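Long-range contact in gamma-hexachlorocyclohexane dehydrochlorinase (Sphingomonas paucimobilis, PDB 3A76), which catalyses two successive dehydrochlorinations of the pollutant lindane (gamma-hexachlorocyclohexane), yielding 1,3,4,6-tetrachloro-1,4-cyclohexadiene by way of gamma-pentachlorocyclohexene: residues A43-Q48 / H89-Y94. Sequence-based numbering, arbitrary orientation.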
ATOM      1  N   ALA B  43     -11.858   1.069   9.609  1.00 21.70           N
ATOM      2  CA  ALA B  43     -12.824   0.991  10.695  1.00 21.82           C
ATOM      3  C   ALA B  43     -12.127   0.676  12.001  1.00 21.88           C
ATOM      4  O   ALA B  43     -12.511   1.185  13.053  1.00 22.33           O
ATOM      5  CB  ALA B  43     -13.904  -0.039  10.392  1.00 21.85           C
ATOM      6  N   VAL B  44     -11.093  -0.148  11.930  1.00 21.28           N
ATOM      7  CA  VAL B  44     -10.318  -0.479  13.116  1.00 21.53           C
ATOM      8  C   VAL B  44      -9.484   0.730  13.581  1.00 21.53           C
ATOM      9  O   VAL B  44      -9.415   1.031  14.774  1.00 21.82           O
ATOM     10  CB  VAL B  44      -9.400  -1.700  12.867  1.00 21.33           C
ATOM     11  CG1 VAL B  44      -8.310  -1.767  13.926  1.00 20.60           C
ATOM     12  CG2 VAL B  44     -10.209  -3.000  12.827  1.00 20.95           C
ATOM     13  N   ASP B  45      -8.855   1.404  12.619  1.00 21.78           N
ATOM     14  CA  ASP B  45      -7.879   2.457  12.885  1.00 21.15           C
ATOM     15  C   ASP B  45      -8.586   3.748  13.269  1.00 21.38           C
ATOM     16  O   ASP B  45      -8.126   4.458  14.157  1.00 21.22           O
ATOM     17  CB  ASP B  45      -7.028   2.726  11.641  1.00 20.64           C
ATOM     18  CG  ASP B  45      -6.161   1.541  11.239  1.00 20.48           C
ATOM     19  OD1 ASP B  45      -5.814   0.715  12.105  1.00 20.94           O
ATOM     20  OD2 ASP B  45      -5.808   1.466  10.046  1.00 18.01           O
ATOM     21  N   LYS B  46      -9.665   4.059  12.554  1.00 21.24           N
ATOM     22  CA  LYS B  46     -10.458   5.258  12.811  1.00 22.80           C
ATOM     23  C   LYS B  46     -11.579   5.026  13.839  1.00 23.55           C
ATOM     24  O   LYS B  46     -12.279   5.960  14.201  1.00 24.84           O
ATOM     25  CB  LYS B  46     -11.018   5.831  11.500  1.00 22.45           C
ATOM     26  CG  LYS B  46     -10.028   6.684  10.691  1.00 21.35           C
ATOM     27  CD  LYS B  46      -8.739   5.928  10.355  1.00 20.18           C
ATOM     28  CE  LYS B  46      -8.018   6.605   9.214  1.00 21.59           C
ATOM     29  NZ  LYS B  46      -6.690   6.009   9.039  1.00 20.62           N
ATOM     30  N   ARG B  47     -11.699   3.792  14.330  1.00 24.42           N
ATOM     31  CA  ARG B  47     -12.645   3.394  15.399  1.00 24.74           C
ATOM     32  C   ARG B  47     -14.073   3.676  15.026  1.00 25.46           C
ATOM     33  O   ARG B  47     -14.810   4.335  15.753  1.00 26.17           O
ATOM     34  CB  ARG B  47     -12.239   3.959  16.768  1.00 24.57           C
ATOM     35  CG  ARG B  47     -10.833   3.533  17.109  1.00 24.09           C
ATOM     36  CD  ARG B  47     -10.447   3.747  18.546  1.00 24.96           C
ATOM     37  NE  ARG B  47      -9.064   3.320  18.737  1.00 27.88           N
ATOM     38  CZ  ARG B  47      -8.517   3.071  19.921  1.00 30.10           C
ATOM     39  NH1 ARG B  47      -7.253   2.675  20.007  1.00 28.88           N
ATOM     40  NH2 ARG B  47      -9.243   3.208  21.021  1.00 32.17           N
ATOM     41  N   GLN B  48     -14.442   3.150  13.859  1.00 26.43           N
ATOM     42  CA  GLN B  48     -15.726   3.386  13.242  1.00 27.26           C
ATOM     43  C   GLN B  48     -16.542   2.107  13.301  1.00 27.96           C
ATOM     44  O   GLN B  48     -16.333   1.172  12.517  1.00 28.05           O
ATOM     45  CB  GLN B  48     -15.546   3.906  11.809  1.00 27.09           C
ATOM     46  CG  GLN B  48     -14.874   5.269  11.789  1.00 28.82           C
ATOM     47  CD  GLN B  48     -14.556   5.815  10.409  1.00 31.85           C
ATOM     48  OE1 GLN B  48     -14.162   6.970  10.289  1.00 34.22           O
ATOM     49  NE2 GLN B  48     -14.722   5.004   9.371  1.00 33.62           N
ATOM     50  N   HIS B  89      -3.402   2.879  22.109  1.00 25.53           N
ATOM     51  CA  HIS B  89      -3.853   4.277  22.163  1.00 25.01           C
ATOM     52  C   HIS B  89      -4.358   4.687  20.785  1.00 25.00           C
ATOM     53  O   HIS B  89      -5.464   5.217  20.636  1.00 25.29           O
ATOM     54  CB  HIS B  89      -2.753   5.202  22.677  1.00 24.18           C
ATOM     55  CG  HIS B  89      -2.519   5.061  24.145  1.00 22.65           C
ATOM     56  ND1 HIS B  89      -3.497   5.343  25.079  1.00 20.81           N
ATOM     57  CD2 HIS B  89      -1.439   4.637  24.839  1.00 19.13           C
ATOM     58  CE1 HIS B  89      -3.021   5.106  26.286  1.00 19.77           C
ATOM     59  NE2 HIS B  89      -1.778   4.675  26.168  1.00 19.39           N
ATOM     60  N   GLU B  90      -3.531   4.415  19.787  1.00 24.71           N
ATOM     61  CA  GLU B  90      -3.950   4.388  18.400  1.00 24.69           C
ATOM     62  C   GLU B  90      -3.086   3.412  17.620  1.00 24.02           C
ATOM     63  O   GLU B  90      -2.045   2.946  18.094  1.00 24.23           O
ATOM     64  CB  GLU B  90      -3.935   5.779  17.708  1.00 25.35           C
ATOM     65  CG  GLU B  90      -3.071   6.944  18.260  1.00 26.79           C
ATOM     66  CD  GLU B  90      -1.760   6.562  18.918  1.00 28.71           C
ATOM     67  OE1 GLU B  90      -0.994   5.761  18.372  1.00 32.70           O
ATOM     68  OE2 GLU B  90      -1.474   7.101  19.998  1.00 32.46           O
ATOM     69  N   CYS B  91      -3.524   3.110  16.412  1.00 23.23           N
ATOM     70  CA  CYS B  91      -2.738   2.289  15.518  1.00 23.03           C
ATOM     71  C   CYS B  91      -3.097   2.677  14.103  1.00 22.47           C
ATOM     72  O   CYS B  91      -4.118   3.328  13.870  1.00 21.69           O
ATOM     73  CB  CYS B  91      -3.023   0.799  15.753  1.00 22.16           C
ATOM     74  SG  CYS B  91      -4.719   0.395  15.491  1.00 24.32           S
ATOM     75  N   ILE B  92      -2.268   2.247  13.157  1.00 21.77           N
ATOM     76  CA  ILE B  92      -2.605   2.412  11.754  1.00 20.72           C
ATOM     77  C   ILE B  92      -2.209   1.161  10.941  1.00 20.80           C
ATOM     78  O   ILE B  92      -1.079   0.698  11.041  1.00 20.49           O
ATOM     79  CB  ILE B  92      -1.984   3.731  11.183  1.00 21.20           C
ATOM     80  CG1 ILE B  92      -2.547   4.037   9.794  1.00 19.86           C
ATOM     81  CG2 ILE B  92      -0.426   3.749  11.280  1.00 17.32           C
ATOM     82  CD1 ILE B  92      -1.814   3.405   8.780  1.00 23.08           C
ATOM     83  N   HIS B  93      -3.155   0.641  10.156  1.00 20.66           N
ATOM     84  CA  HIS B  93      -2.943  -0.494   9.245  1.00 21.04           C
ATOM     85  C   HIS B  93      -2.697  -0.050   7.795  1.00 20.59           C
ATOM     86  O   HIS B  93      -3.554   0.595   7.189  1.00 19.94           O
ATOM     87  CB  HIS B  93      -4.186  -1.393   9.223  1.00 21.42           C
ATOM     88  CG  HIS B  93      -4.431  -2.149  10.486  1.00 23.31           C
ATOM     89  ND1 HIS B  93      -5.011  -1.573  11.597  1.00 24.30           N
ATOM     90  CD2 HIS B  93      -4.212  -3.447  10.805  1.00 24.63           C
ATOM     91  CE1 HIS B  93      -5.128  -2.481  12.550  1.00 24.89           C
ATOM     92  NE2 HIS B  93      -4.650  -3.627  12.095  1.00 25.48           N
ATOM     93  N   TYR B  94      -1.545  -0.413   7.240  1.00 19.96           N
ATOM     94  CA  TYR B  94      -1.293  -0.219   5.811  1.00 20.26           C
ATOM     95  C   TYR B  94      -1.442  -1.542   5.042  1.00 20.16           C
ATOM     96  O   TYR B  94      -0.547  -2.379   5.060  1.00 20.82           O
ATOM     97  CB  TYR B  94       0.116   0.373   5.558  1.00 19.31           C
ATOM     98  CG  TYR B  94       0.414   1.696   6.231  1.00 18.63           C
ATOM     99  CD1 TYR B  94      -0.053   2.895   5.691  1.00 18.38           C
ATOM    100  CD2 TYR B  94       1.216   1.759   7.373  1.00 17.02           C
ATOM    101  CE1 TYR B  94       0.222   4.116   6.293  1.00 16.24           C
ATOM    102  CE2 TYR B  94       1.496   2.987   7.983  1.00 18.07           C
ATOM    103  CZ  TYR B  94       1.000   4.161   7.430  1.00 17.38           C
ATOM    104  OH  TYR B  94       1.287   5.387   8.012  1.00 16.87           O
TER
HETATM  105  O   HOH W   1      -6.370   4.266  16.003  1.00 32.61           O
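Asp-45 and His-93, both inferred to belong to the active site, make a His-carboxylate contact between the C-terminal end of helix 22-45 and strand 88-102, at one edge of the chain's mixed sheet. The ring ND1 of His-93 donates to OD1 of Asp-45 at 2.5 Å, nearly straight at 166°. Carboxylate and imidazole lie almost coplanar, 20° apart, and the acid meets the ring at its edge. The other oxygen, OD2, takes the backbone N of His-93 at 2.8 Å, approached from above the carboxylate plane. Two bonds from one residue thus hold carboxylate and ring in a fixed mutual orientation. In this SnoaL-like fold, a cone-shaped alpha+beta barrel, the long helix packs against the curved sheet, and His-93, the inferred proton acceptor, lines the pocket that holds spermidine here. Leu-41 and Val-114 also pack on its side chain. The CG1 methyl of Val-44, turned away from the backbone N (chi1 162°), lies 3.5 Å from CE1 of His-93, while SG of Cys-91 stands 3.6 Å from OD1 of Asp-45. A water joins the main chains, donating to O of Asp-45 and accepting from N of Cys-91. Past the helix end the side chain of Arg-47, extended from CG to NE, reaches across to the start of the strand, where NH1 hydrogen-bonds O of Phe-88.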